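Local coordinates for endoribonuclease L-PSP/chorismate mutase-like domain-containing protein (Shewanella oneidensis, PDB 2OTM) that is of unknown function but belongs to the YjgF-like family, assembles from three copies and may be an endoribonuclease, at residues Tyr94-Leu100 against His130-Thr136; Met38-Pro44 against Ser144-Leu150; Pro6-Leu10 against Leu121-Gly125; Leu87-Lys91 against Leu150-Leu154. All coordinates share one frame; numbering follows the deposited sequence.

Interaction 1: residues Tyr94-Leu100 against His130-Thr136. With ACT (acetate ion), chain I.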
# COMPACT_ATOMS: atom_id res chain seq x y z
N TYR B 94 13.13 -5.55 -3.85
CA TYR B 94 12.85 -5.95 -2.47
C TYR B 94 11.35 -6.07 -2.16
O TYR B 94 10.99 -6.65 -1.13
CB TYR B 94 13.50 -5.01 -1.45
CG TYR B 94 13.07 -3.57 -1.52
CD1 TYR B 94 11.98 -3.13 -0.81
CD2 TYR B 94 13.78 -2.64 -2.28
CE1 TYR B 94 11.58 -1.81 -0.84
CE2 TYR B 94 13.35 -1.30 -2.34
CZ TYR B 94 12.27 -0.91 -1.60
OH TYR B 94 11.84 0.37 -1.61
N ARG B 95 10.50 -5.52 -3.02
CA ARG B 95 9.06 -5.51 -2.75
C ARG B 95 8.24 -5.52 -4.03
O ARG B 95 8.56 -4.83 -5.00
CB ARG B 95 8.72 -4.26 -1.95
CG ARG B 95 7.28 -4.10 -1.53
CD ARG B 95 7.04 -4.89 -0.33
NE ARG B 95 5.97 -4.36 0.51
CZ ARG B 95 5.73 -4.82 1.73
NH1 ARG B 95 6.46 -5.80 2.22
NH2 ARG B 95 4.76 -4.31 2.47
N LEU B 96 7.22 -6.37 -4.03
CA LEU B 96 6.19 -6.45 -5.08
C LEU B 96 4.87 -6.12 -4.41
O LEU B 96 4.58 -6.67 -3.36
CB LEU B 96 6.11 -7.87 -5.60
CG LEU B 96 4.85 -8.34 -6.34
CD1 LEU B 96 4.69 -7.50 -7.62
CD2 LEU B 96 4.90 -9.87 -6.60
N GLU B 97 4.07 -5.22 -4.99
CA GLU B 97 2.71 -4.96 -4.48
C GLU B 97 1.76 -5.10 -5.66
O GLU B 97 1.92 -4.44 -6.69
CB GLU B 97 2.61 -3.61 -3.73
CG GLU B 97 3.65 -3.52 -2.57
CD GLU B 97 3.64 -2.26 -1.73
OE1 GLU B 97 2.92 -1.27 -2.03
OE2 GLU B 97 4.40 -2.26 -0.74
N GLY B 98 0.79 -5.99 -5.53
CA GLY B 98 -0.14 -6.32 -6.60
C GLY B 98 -1.58 -6.18 -6.20
O GLY B 98 -1.94 -6.51 -5.07
N VAL B 99 -2.40 -5.72 -7.14
CA VAL B 99 -3.83 -5.58 -6.98
C VAL B 99 -4.52 -6.39 -8.07
O VAL B 99 -4.11 -6.32 -9.25
CB VAL B 99 -4.31 -4.11 -7.18
CG1 VAL B 99 -5.75 -3.97 -6.77
CG2 VAL B 99 -3.44 -3.11 -6.40
N LEU B 100 -5.55 -7.11 -7.68
CA LEU B 100 -6.39 -7.86 -8.61
C LEU B 100 -7.84 -7.57 -8.39
O LEU B 100 -8.26 -7.33 -7.27
CB LEU B 100 -6.16 -9.38 -8.46
CG LEU B 100 -4.75 -9.87 -8.86
CD1 LEU B 100 -3.87 -10.08 -7.66
CD2 LEU B 100 -4.81 -11.15 -9.66
N HIS B 130 11.82 -11.12 -2.84
CA HIS B 130 11.06 -9.96 -2.43
C HIS B 130 10.02 -10.34 -1.41
O HIS B 130 9.56 -11.49 -1.43
CB HIS B 130 10.31 -9.41 -3.62
CG HIS B 130 9.47 -10.42 -4.34
ND1 HIS B 130 10.00 -11.29 -5.27
CD2 HIS B 130 8.15 -10.71 -4.25
CE1 HIS B 130 9.04 -12.08 -5.71
NE2 HIS B 130 7.91 -11.74 -5.13
N SER B 131 9.66 -9.39 -0.54
CA SER B 131 8.42 -9.45 0.23
C SER B 131 7.31 -8.97 -0.69
O SER B 131 7.56 -8.43 -1.77
CB SER B 131 8.46 -8.60 1.52
OG SER B 131 8.75 -7.23 1.27
N ARG B 132 6.06 -9.17 -0.28
CA ARG B 132 4.97 -8.73 -1.13
C ARG B 132 3.71 -8.41 -0.37
O ARG B 132 3.52 -8.88 0.78
CB ARG B 132 4.71 -9.74 -2.27
CG ARG B 132 3.64 -10.76 -2.03
CD ARG B 132 3.51 -11.66 -3.26
NE ARG B 132 2.44 -12.61 -3.04
CZ ARG B 132 2.19 -13.69 -3.76
NH1 ARG B 132 2.94 -14.01 -4.81
NH2 ARG B 132 1.17 -14.45 -3.43
N MSE B 133 2.92 -7.53 -1.00
CA MSE B 133 1.57 -7.18 -0.55
C MSE B 133 0.60 -7.57 -1.64
O MSE B 133 0.90 -7.51 -2.85
CB MSE B 133 1.44 -5.67 -0.29
CG MSE B 133 2.44 -5.10 0.66
SE MSE B 133 1.93 -3.25 1.20
CE MSE B 133 0.48 -3.56 2.42
N ILE B 134 -0.61 -7.94 -1.24
CA ILE B 134 -1.61 -8.30 -2.21
C ILE B 134 -2.92 -7.66 -1.78
O ILE B 134 -3.23 -7.60 -0.58
CB ILE B 134 -1.78 -9.84 -2.31
CG1 ILE B 134 -2.66 -10.16 -3.49
CG2 ILE B 134 -2.40 -10.39 -0.98
CD1 ILE B 134 -2.59 -11.64 -3.97
N TRP B 135 -3.66 -7.12 -2.75
CA TRP B 135 -5.00 -6.56 -2.49
C TRP B 135 -5.97 -7.00 -3.57
O TRP B 135 -5.56 -7.32 -4.68
CB TRP B 135 -5.01 -5.01 -2.54
CG TRP B 135 -4.15 -4.28 -1.55
CD1 TRP B 135 -4.42 -3.96 -0.25
CD2 TRP B 135 -2.86 -3.75 -1.83
NE1 TRP B 135 -3.37 -3.23 0.30
CE2 TRP B 135 -2.40 -3.11 -0.65
CE3 TRP B 135 -2.06 -3.77 -2.97
CZ2 TRP B 135 -1.19 -2.46 -0.61
CZ3 TRP B 135 -0.85 -3.13 -2.92
CH2 TRP B 135 -0.42 -2.49 -1.74
N THR B 136 -7.26 -7.05 -3.22
CA THR B 136 -8.28 -7.11 -4.20
C THR B 136 -9.05 -5.81 -4.15
O THR B 136 -9.38 -5.30 -3.06
CB THR B 136 -9.23 -8.33 -4.00
OG1 THR B 136 -9.85 -8.24 -2.72
CG2 THR B 136 -8.43 -9.63 -4.10
C ACT I . 0.01 -13.11 -0.22
O ACT I . 0.87 -12.21 -0.54
OXT ACT I . -0.32 -13.95 -1.10
CH3 ACT I . -0.61 -13.21 1.15
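Leu96 and Arg132 lie side by side on two parallel neighbouring strands, which six backbone hydrogen bonds join from Tyr94 O to Leu100 N. Leu96, Gly98 and Leu100 use their amides toward strand 131-136, and several CA-H...O contacts fill in between.

The charged pairing lies on the face of Arg95, Glu97 and Val99. A bend at chi2 (82°) turns the Arg95 chain so that NH1 donates to Ser131 OG (2.9 Å), while NE gives Glu97 OE2 an almost straight salt bridge (2.9 Å) on its anti lone pair. Arginine suits this spot because two of its donors serve both acceptors in one plane, which fixes the group's rotation. Ser131 OG also pairs with Ser31 of the second subunit.

Soft and aromatic groups close around these charges. CG of Met133, a selenomethionine, covers one guanidinium face, and its SE lies 3.3 Å from Glu97 OE2. Glu97 OE1 approaches the edge of the Trp135 ring, 3.6 Å from CH2, the carboxylate turned 80° to the indole. Val99 CG2 adds an apolar touch on Trp135 CE3 (3.8 Å).

On the other face, Leu96 CB packs on His130 CD2 (3.7 Å), and Arg132 holds an acetate, probably from the crystallisation liquor, through NE and NH2; its NH1 forms a salt bridge with Asp114 of helix 109-124. That helix links the strands, making this the parallel pair of a beta-alpha-beta crossover, as in the chorismate mutase-like fold of YjgF proteins.

Interaction 2: residues Met38-Pro44 against Ser144-Leu150; sequences MTSGQFP and SLCLVYL
With chi1 at 73°, Thr39 places OG1 between its own backbone N and carbonyl carbon, where it receives Leu150 N at 3.1 Å and donates to Ser40 O. Tyr149 (chi1 -62°) and Phe43 (chi1 -66°) both set CG anti to the carbonyl carbon, which lets the ring of Tyr149 reach Gly41 and that of Phe43 reach Leu147. The Thr39 hydroxyl thus does what a main-chain carbonyl would do in regular pairing, a role open to a small hydroxylic residue. Thr39 N still bonds Leu150 O (3.0 Å), while Thr39 O turns to a water shared with Leu150 O and to Arg95 of the third subunit.

This is the join between strand 36-39 and the antiparallel strand 146-153 in the central sheet; beyond Ser40 it survives as a single hydrogen-bonded pair, Gln42 with Val148. Between the Thr39 and Gln42 bonds, CA of Gly41 sits over one face of the tyrosine, 3.6 Å from the centroid of the Tyr149 ring in a CH-pi contact, an approach suited to a residue without CB. A second water bridges Gly41 N and Tyr149 OH.

Farther along, Leu147 CD1 stands over the Phe43 ring face, 3.4 Å from its centroid, while Ser144 CB lies at that ring's edge. Ser144 OG donates to Cys146 O (2.7 Å), and the ring of Pro44, a compact apolar group, packs its CG against Cys146 SG at 3.9 Å.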
# COMPACT_ATOMS: atom_id res chain seq x y z
N MSE B 38 10.82 3.25 -7.17
CA MSE B 38 9.49 2.67 -7.09
C MSE B 38 8.68 3.05 -8.30
O MSE B 38 8.68 4.20 -8.73
CB MSE B 38 8.82 3.09 -5.81
CG MSE B 38 8.66 4.57 -5.65
SE MSE B 38 8.33 4.98 -3.81
CE MSE B 38 10.00 4.56 -3.06
N THR B 39 7.97 2.08 -8.87
CA THR B 39 7.12 2.35 -10.03
C THR B 39 5.72 2.83 -9.59
O THR B 39 5.30 2.62 -8.45
CB THR B 39 6.98 1.12 -10.93
OG1 THR B 39 6.13 0.14 -10.31
CG2 THR B 39 8.35 0.53 -11.21
N SER B 40 5.02 3.47 -10.52
CA SER B 40 3.58 3.62 -10.44
C SER B 40 2.99 2.33 -11.00
O SER B 40 3.70 1.36 -11.23
CB SER B 40 3.13 4.85 -11.21
OG SER B 40 3.60 6.03 -10.57
N GLY B 41 1.68 2.28 -11.16
CA GLY B 41 1.01 1.01 -11.49
C GLY B 41 1.29 0.55 -12.90
O GLY B 41 1.23 1.34 -13.84
N GLN B 42 1.57 -0.75 -13.05
CA GLN B 42 1.93 -1.35 -14.32
C GLN B 42 0.90 -2.40 -14.70
O GLN B 42 0.47 -3.17 -13.88
CB GLN B 42 3.30 -2.03 -14.21
CG GLN B 42 4.38 -1.09 -13.76
CD GLN B 42 4.79 -0.11 -14.83
OE1 GLN B 42 4.93 -0.47 -15.99
NE2 GLN B 42 5.01 1.14 -14.43
N PHE B 43 0.48 -2.36 -15.96
CA PHE B 43 -0.65 -3.14 -16.47
C PHE B 43 -0.18 -4.26 -17.39
O PHE B 43 0.93 -4.18 -17.97
CB PHE B 43 -1.52 -2.22 -17.32
CG PHE B 43 -2.18 -1.12 -16.55
CD1 PHE B 43 -1.53 0.10 -16.33
CD2 PHE B 43 -3.47 -1.28 -16.06
CE1 PHE B 43 -2.16 1.12 -15.61
CE2 PHE B 43 -4.09 -0.27 -15.34
CZ PHE B 43 -3.43 0.93 -15.11
N PRO B 44 -1.03 -5.26 -17.61
CA PRO B 44 -0.71 -6.33 -18.52
C PRO B 44 -0.99 -5.98 -20.00
O PRO B 44 -1.98 -6.43 -20.61
CB PRO B 44 -1.58 -7.49 -18.02
CG PRO B 44 -2.76 -6.86 -17.48
CD PRO B 44 -2.34 -5.48 -16.95
N SER B 144 -8.74 -3.20 -15.86
CA SER B 144 -7.68 -4.17 -15.86
C SER B 144 -7.93 -5.28 -14.84
O SER B 144 -8.46 -5.06 -13.76
CB SER B 144 -6.34 -3.50 -15.54
OG SER B 144 -5.24 -4.39 -15.71
N LEU B 145 -7.54 -6.50 -15.17
CA LEU B 145 -7.60 -7.58 -14.20
C LEU B 145 -6.62 -7.35 -13.05
O LEU B 145 -6.90 -7.73 -11.91
CB LEU B 145 -7.31 -8.90 -14.87
CG LEU B 145 -7.18 -10.12 -13.98
CD1 LEU B 145 -8.52 -10.41 -13.29
CD2 LEU B 145 -6.75 -11.23 -14.90
N CYS B 146 -5.49 -6.72 -13.34
CA CYS B 146 -4.48 -6.55 -12.33
C CYS B 146 -3.62 -5.32 -12.53
O CYS B 146 -3.58 -4.72 -13.61
CB CYS B 146 -3.58 -7.79 -12.27
SG CYS B 146 -2.54 -8.07 -13.75
N LEU B 147 -2.94 -4.98 -11.45
CA LEU B 147 -1.96 -3.90 -11.46
C LEU B 147 -0.78 -4.33 -10.60
O LEU B 147 -0.97 -4.86 -9.48
CB LEU B 147 -2.67 -2.67 -10.89
CG LEU B 147 -2.36 -1.21 -11.13
CD1 LEU B 147 -2.25 -0.85 -12.59
CD2 LEU B 147 -3.50 -0.43 -10.44
N VAL B 148 0.43 -4.02 -11.06
CA VAL B 148 1.64 -4.42 -10.35
C VAL B 148 2.51 -3.19 -10.11
O VAL B 148 2.62 -2.31 -10.97
CB VAL B 148 2.41 -5.52 -11.19
CG1 VAL B 148 3.83 -5.67 -10.73
CG2 VAL B 148 1.64 -6.86 -11.12
N TYR B 149 3.11 -3.14 -8.92
CA TYR B 149 4.05 -2.12 -8.52
C TYR B 149 5.31 -2.81 -8.01
O TYR B 149 5.23 -3.74 -7.21
CB TYR B 149 3.49 -1.28 -7.37
CG TYR B 149 2.24 -0.52 -7.69
CD1 TYR B 149 1.00 -1.14 -7.71
CD2 TYR B 149 2.29 0.85 -7.90
CE1 TYR B 149 -0.16 -0.42 -8.00
CE2 TYR B 149 1.13 1.59 -8.21
CZ TYR B 149 -0.09 0.94 -8.25
OH TYR B 149 -1.22 1.68 -8.52
N LEU B 150 6.46 -2.33 -8.44
CA LEU B 150 7.75 -2.87 -8.01
C LEU B 150 8.56 -1.79 -7.29
O LEU B 150 8.41 -0.60 -7.56
CB LEU B 150 8.56 -3.37 -9.19
CG LEU B 150 7.99 -4.55 -9.98
CD1 LEU B 150 8.99 -4.96 -11.03
CD2 LEU B 150 7.66 -5.71 -9.08
O HOH W 1 5.86 0.91 -6.59
O HOH W 2 -0.44 4.04 -10.13

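Interaction 3: residues Pro6-Leu10 against Leu121-Gly125; sequences PESRL and LEIFG
Ile123 forms the apolar centre where helix 6-12 meets the last turn of helix 109-124, its branches filling the gap between Pro6 and Leu10. Its ethyl arm, bent at chi2 (-54°), brings CD1 to 3.6 Å from Leu10 CD2, the two side chains crossing at about a right angle. Its other branch, CG2, meets Pro6 CB at 3.8 Å. A beta-branched residue suits this position, since it can touch two residues one helical turn apart at once.

Next to this centre the Pro6 ring lies against the aromatic ring of Phe124: CB sits over one face, and CG approaches CD2 at 3.9 Å. Proline fits the first turn of a helix, where its missing amide hydrogen costs no bond, and its compact apolar ring can pack against the phenyl group. Pro6 CA also makes a CA-H...O contact with Ile123 O (3.4 Å).

At the polar edge Arg9 runs out extended from CG to NE, its CD passing 3.3 Å from Glu122 O. Its NH1 then donates to Ile123 O at 2.9 Å, with the oxygen tilted 22° from the guanidinium plane. The positive group probably interacts favourably with the carbonyl end of helix 109-124; Gly125 is the first residue to leave helical backbone angles, and its positive phi favours glycine. Glu122 turns its carboxylate to Arg70.

Leu10 and Phe124 also reach helix 62-84, at Leu74 and Ile77. The contact is a helix-to-helix junction in which the short N-terminal helix packs onto the end of the crossover helix of the YjgF-like fold.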
# COMPACT_ATOMS: atom_id res chain seq x y z
N PRO B 6 20.06 -9.81 -16.16
CA PRO B 6 18.61 -10.01 -16.26
C PRO B 6 18.14 -9.98 -17.73
O PRO B 6 17.30 -10.77 -18.16
CB PRO B 6 18.04 -8.84 -15.44
CG PRO B 6 19.14 -8.53 -14.47
CD PRO B 6 20.39 -8.66 -15.30
N GLU B 7 18.76 -9.10 -18.51
CA GLU B 7 18.46 -9.03 -19.92
C GLU B 7 18.72 -10.37 -20.62
O GLU B 7 17.89 -10.79 -21.42
CB GLU B 7 19.27 -7.92 -20.58
CG GLU B 7 18.83 -6.50 -20.23
CD GLU B 7 19.46 -5.92 -18.96
OE1 GLU B 7 20.10 -6.65 -18.16
OE2 GLU B 7 19.27 -4.69 -18.75
N SER B 8 19.82 -11.06 -20.30
CA SER B 8 20.09 -12.36 -20.95
C SER B 8 19.04 -13.40 -20.56
O SER B 8 18.66 -14.27 -21.38
CB SER B 8 21.51 -12.86 -20.65
OG SER B 8 21.66 -13.18 -19.29
N ARG B 9 18.55 -13.31 -19.33
CA ARG B 9 17.53 -14.24 -18.85
C ARG B 9 16.18 -14.01 -19.52
O ARG B 9 15.43 -14.97 -19.79
CB ARG B 9 17.40 -14.16 -17.36
CG ARG B 9 18.64 -14.65 -16.62
CD ARG B 9 18.44 -14.53 -15.13
NE ARG B 9 19.69 -14.61 -14.40
CZ ARG B 9 20.33 -13.62 -13.77
NH1 ARG B 9 19.83 -12.39 -13.71
NH2 ARG B 9 21.49 -13.88 -13.16
N LEU B 10 15.86 -12.74 -19.79
CA LEU B 10 14.68 -12.42 -20.58
C LEU B 10 14.82 -13.03 -21.98
O LEU B 10 13.89 -13.65 -22.50
CB LEU B 10 14.48 -10.89 -20.68
CG LEU B 10 14.02 -10.16 -19.41
CD1 LEU B 10 14.29 -8.67 -19.50
CD2 LEU B 10 12.51 -10.42 -19.07
N LEU B 121 11.88 -13.79 -9.72
CA LEU B 121 12.91 -14.79 -9.38
C LEU B 121 13.60 -15.33 -10.64
O LEU B 121 14.82 -15.47 -10.66
CB LEU B 121 12.30 -15.91 -8.56
CG LEU B 121 11.86 -15.51 -7.14
CD1 LEU B 121 11.01 -16.60 -6.51
CD2 LEU B 121 13.05 -15.18 -6.28
N GLU B 122 12.83 -15.58 -11.69
CA GLU B 122 13.37 -16.09 -12.95
C GLU B 122 14.35 -15.11 -13.57
O GLU B 122 15.45 -15.47 -14.02
CB GLU B 122 12.22 -16.34 -13.90
CG GLU B 122 12.59 -16.85 -15.29
CD GLU B 122 11.35 -17.07 -16.16
OE1 GLU B 122 10.20 -17.06 -15.63
OE2 GLU B 122 11.54 -17.26 -17.38
N ILE B 123 14.00 -13.83 -13.56
CA ILE B 123 14.76 -12.85 -14.28
C ILE B 123 15.89 -12.26 -13.44
O ILE B 123 16.98 -12.00 -13.98
CB ILE B 123 13.84 -11.73 -14.84
CG1 ILE B 123 12.80 -12.32 -15.81
CG2 ILE B 123 14.62 -10.59 -15.53
CD1 ILE B 123 13.38 -13.16 -16.96
N PHE B 124 15.65 -12.04 -12.15
CA PHE B 124 16.66 -11.41 -11.28
C PHE B 124 17.41 -12.36 -10.39
O PHE B 124 18.36 -11.95 -9.71
CB PHE B 124 16.06 -10.28 -10.46
CG PHE B 124 15.63 -9.11 -11.29
CD1 PHE B 124 14.36 -9.09 -11.86
CD2 PHE B 124 16.53 -8.08 -11.58
CE1 PHE B 124 13.97 -8.02 -12.67
CE2 PHE B 124 16.14 -7.01 -12.37
CZ PHE B 124 14.86 -6.98 -12.92
N GLY B 125 17.01 -13.62 -10.37
CA GLY B 125 17.63 -14.59 -9.49
C GLY B 125 17.55 -14.20 -8.03
O GLY B 125 16.49 -13.78 -7.54

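Interaction 4: residues Leu87-Lys91 against Leu150-Leu154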
# COMPACT_ATOMS: atom_id res chain seq x y z
N LEU B 87 19.69 -3.48 -16.21
CA LEU B 87 18.99 -4.10 -15.10
C LEU B 87 19.97 -4.72 -14.09
O LEU B 87 19.59 -4.97 -12.95
CB LEU B 87 18.00 -5.14 -15.62
CG LEU B 87 16.73 -4.61 -16.32
CD1 LEU B 87 15.96 -5.73 -16.96
CD2 LEU B 87 15.82 -3.83 -15.34
N SER B 88 21.22 -4.96 -14.50
CA SER B 88 22.28 -5.36 -13.55
C SER B 88 22.53 -4.36 -12.45
O SER B 88 23.14 -4.67 -11.44
CB SER B 88 23.60 -5.54 -14.31
OG SER B 88 23.50 -6.63 -15.19
N ARG B 89 22.13 -3.12 -12.68
CA ARG B 89 22.29 -2.04 -11.70
C ARG B 89 21.36 -2.18 -10.49
O ARG B 89 21.57 -1.55 -9.44
CB ARG B 89 22.13 -0.69 -12.37
CG ARG B 89 23.23 -0.44 -13.43
CD ARG B 89 23.08 0.85 -14.22
NE ARG B 89 24.22 0.94 -15.15
CZ ARG B 89 24.22 1.49 -16.37
NH1 ARG B 89 23.16 2.09 -16.86
NH2 ARG B 89 25.34 1.45 -17.10
N ILE B 90 20.35 -3.01 -10.63
CA ILE B 90 19.43 -3.26 -9.50
C ILE B 90 20.06 -4.20 -8.49
O ILE B 90 20.40 -5.35 -8.82
CB ILE B 90 18.08 -3.77 -10.02
CG1 ILE B 90 17.37 -2.64 -10.79
CG2 ILE B 90 17.16 -4.33 -8.84
CD1 ILE B 90 16.27 -3.08 -11.66
N LYS B 91 20.26 -3.73 -7.27
CA LYS B 91 20.76 -4.58 -6.19
C LYS B 91 19.74 -5.62 -5.75
O LYS B 91 20.07 -6.76 -5.51
CB LYS B 91 21.15 -3.74 -4.99
CG LYS B 91 22.37 -2.88 -5.25
CD LYS B 91 22.82 -2.16 -3.99
CE LYS B 91 24.10 -1.35 -4.26
NZ LYS B 91 24.77 -0.91 -3.02
N LEU B 150 6.46 -2.33 -8.44
CA LEU B 150 7.75 -2.87 -8.01
C LEU B 150 8.56 -1.79 -7.29
O LEU B 150 8.41 -0.60 -7.56
CB LEU B 150 8.56 -3.37 -9.19
CG LEU B 150 7.99 -4.55 -9.98
CD1 LEU B 150 8.99 -4.96 -11.03
CD2 LEU B 150 7.66 -5.71 -9.08
N PHE B 151 9.40 -2.24 -6.37
CA PHE B 151 10.28 -1.40 -5.58
C PHE B 151 11.67 -2.05 -5.64
O PHE B 151 11.81 -3.25 -5.35
CB PHE B 151 9.83 -1.36 -4.14
CG PHE B 151 8.43 -0.82 -3.94
CD1 PHE B 151 7.33 -1.62 -4.16
CD2 PHE B 151 8.23 0.46 -3.50
CE1 PHE B 151 6.05 -1.14 -3.98
CE2 PHE B 151 6.94 0.95 -3.31
CZ PHE B 151 5.87 0.14 -3.55
N ALA B 152 12.68 -1.27 -6.02
CA ALA B 152 14.02 -1.76 -6.28
C ALA B 152 15.02 -0.92 -5.52
O ALA B 152 14.81 0.28 -5.33
CB ALA B 152 14.35 -1.73 -7.76
N GLU B 153 16.09 -1.57 -5.10
CA GLU B 153 17.24 -0.92 -4.48
C GLU B 153 18.34 -0.78 -5.51
O GLU B 153 18.67 -1.75 -6.19
CB GLU B 153 17.77 -1.75 -3.29
CG GLU B 153 18.82 -1.03 -2.50
CD GLU B 153 19.46 -1.86 -1.40
OE1 GLU B 153 19.16 -3.06 -1.25
OE2 GLU B 153 20.30 -1.28 -0.69
N LEU B 154 18.89 0.42 -5.63
CA LEU B 154 20.00 0.71 -6.53
C LEU B 154 21.27 0.92 -5.72
O LEU B 154 22.37 0.99 -6.28
CB LEU B 154 19.72 1.99 -7.30
CG LEU B 154 18.41 2.03 -8.10
CD1 LEU B 154 18.15 3.47 -8.47
CD2 LEU B 154 18.49 1.11 -9.32
OXT LEU B 154 21.21 1.05 -4.49
O HOH W 3 22.93 0.51 -8.78
O HOH W 4 22.31 0.36 -2.10
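Lys91 N donates to Glu153 O at 2.8 Å, the one direct hydrogen bond between the turn 87-91 and the C-terminal end of the chain. Beside it Ile90 supplies the apolar part: CG2 rests on Ala152 CB (4.0 Å), where the small methyl of alanine lets the isoleucine branch come close to the strand, and CG1 meets Leu154 CD2 at 4.2 Å.

The Lys91 side chain, extended beyond CG (chi2 -174°), runs along the terminal carboxylate. Its NZ stays 4.3 Å from Leu154 OXT, and the opposite charges are joined through water: one molecule accepts from Lys91 NZ and donates to Leu154 OXT (2.7 Å) and to Glu153 OE2 (3.0 Å). A long, flexible cation suits this surface position. A second water donates both to Arg89 O and to Leu154 O.

Behind this shell the turn is set by a 3-10 segment at 87-89, in which Ile90 N bonds Leu87 O at 3.1 Å. The other carboxylate oxygen of Glu153, OE1, is held by Gln92. Ile90 and Leu87 both reach Phe124 of helix 109-124, so the turn lies between that helix and the end of strand 146-153, just after helix 62-84 and just before strand 92-100.

From the N terminus, helix 6-12 opens the loop that interaction 3 closes at residues 121-125. Segment 38-44 opens the next, closed by interaction 2 at 144-150, and segment 87-91 the third, closed by interaction 4 at the C terminus. Interaction 1 is the shortest loop and nests within those of interactions 2 and 4. These two cross and share Leu150; interaction 3 crosses the other three. Interaction 1 pairs 92-100 with 131-136 and interaction 2 pairs 36-39 with 146-153; the middle strands 92-100 and 146-153 are neighbours, so one sheet carries both. Glu7 OE2 probably accepts a hydrogen bond from Leu87 N, linking helix 6-12 to the turn 87-91, which interaction 4 holds to the end of strand 146-153.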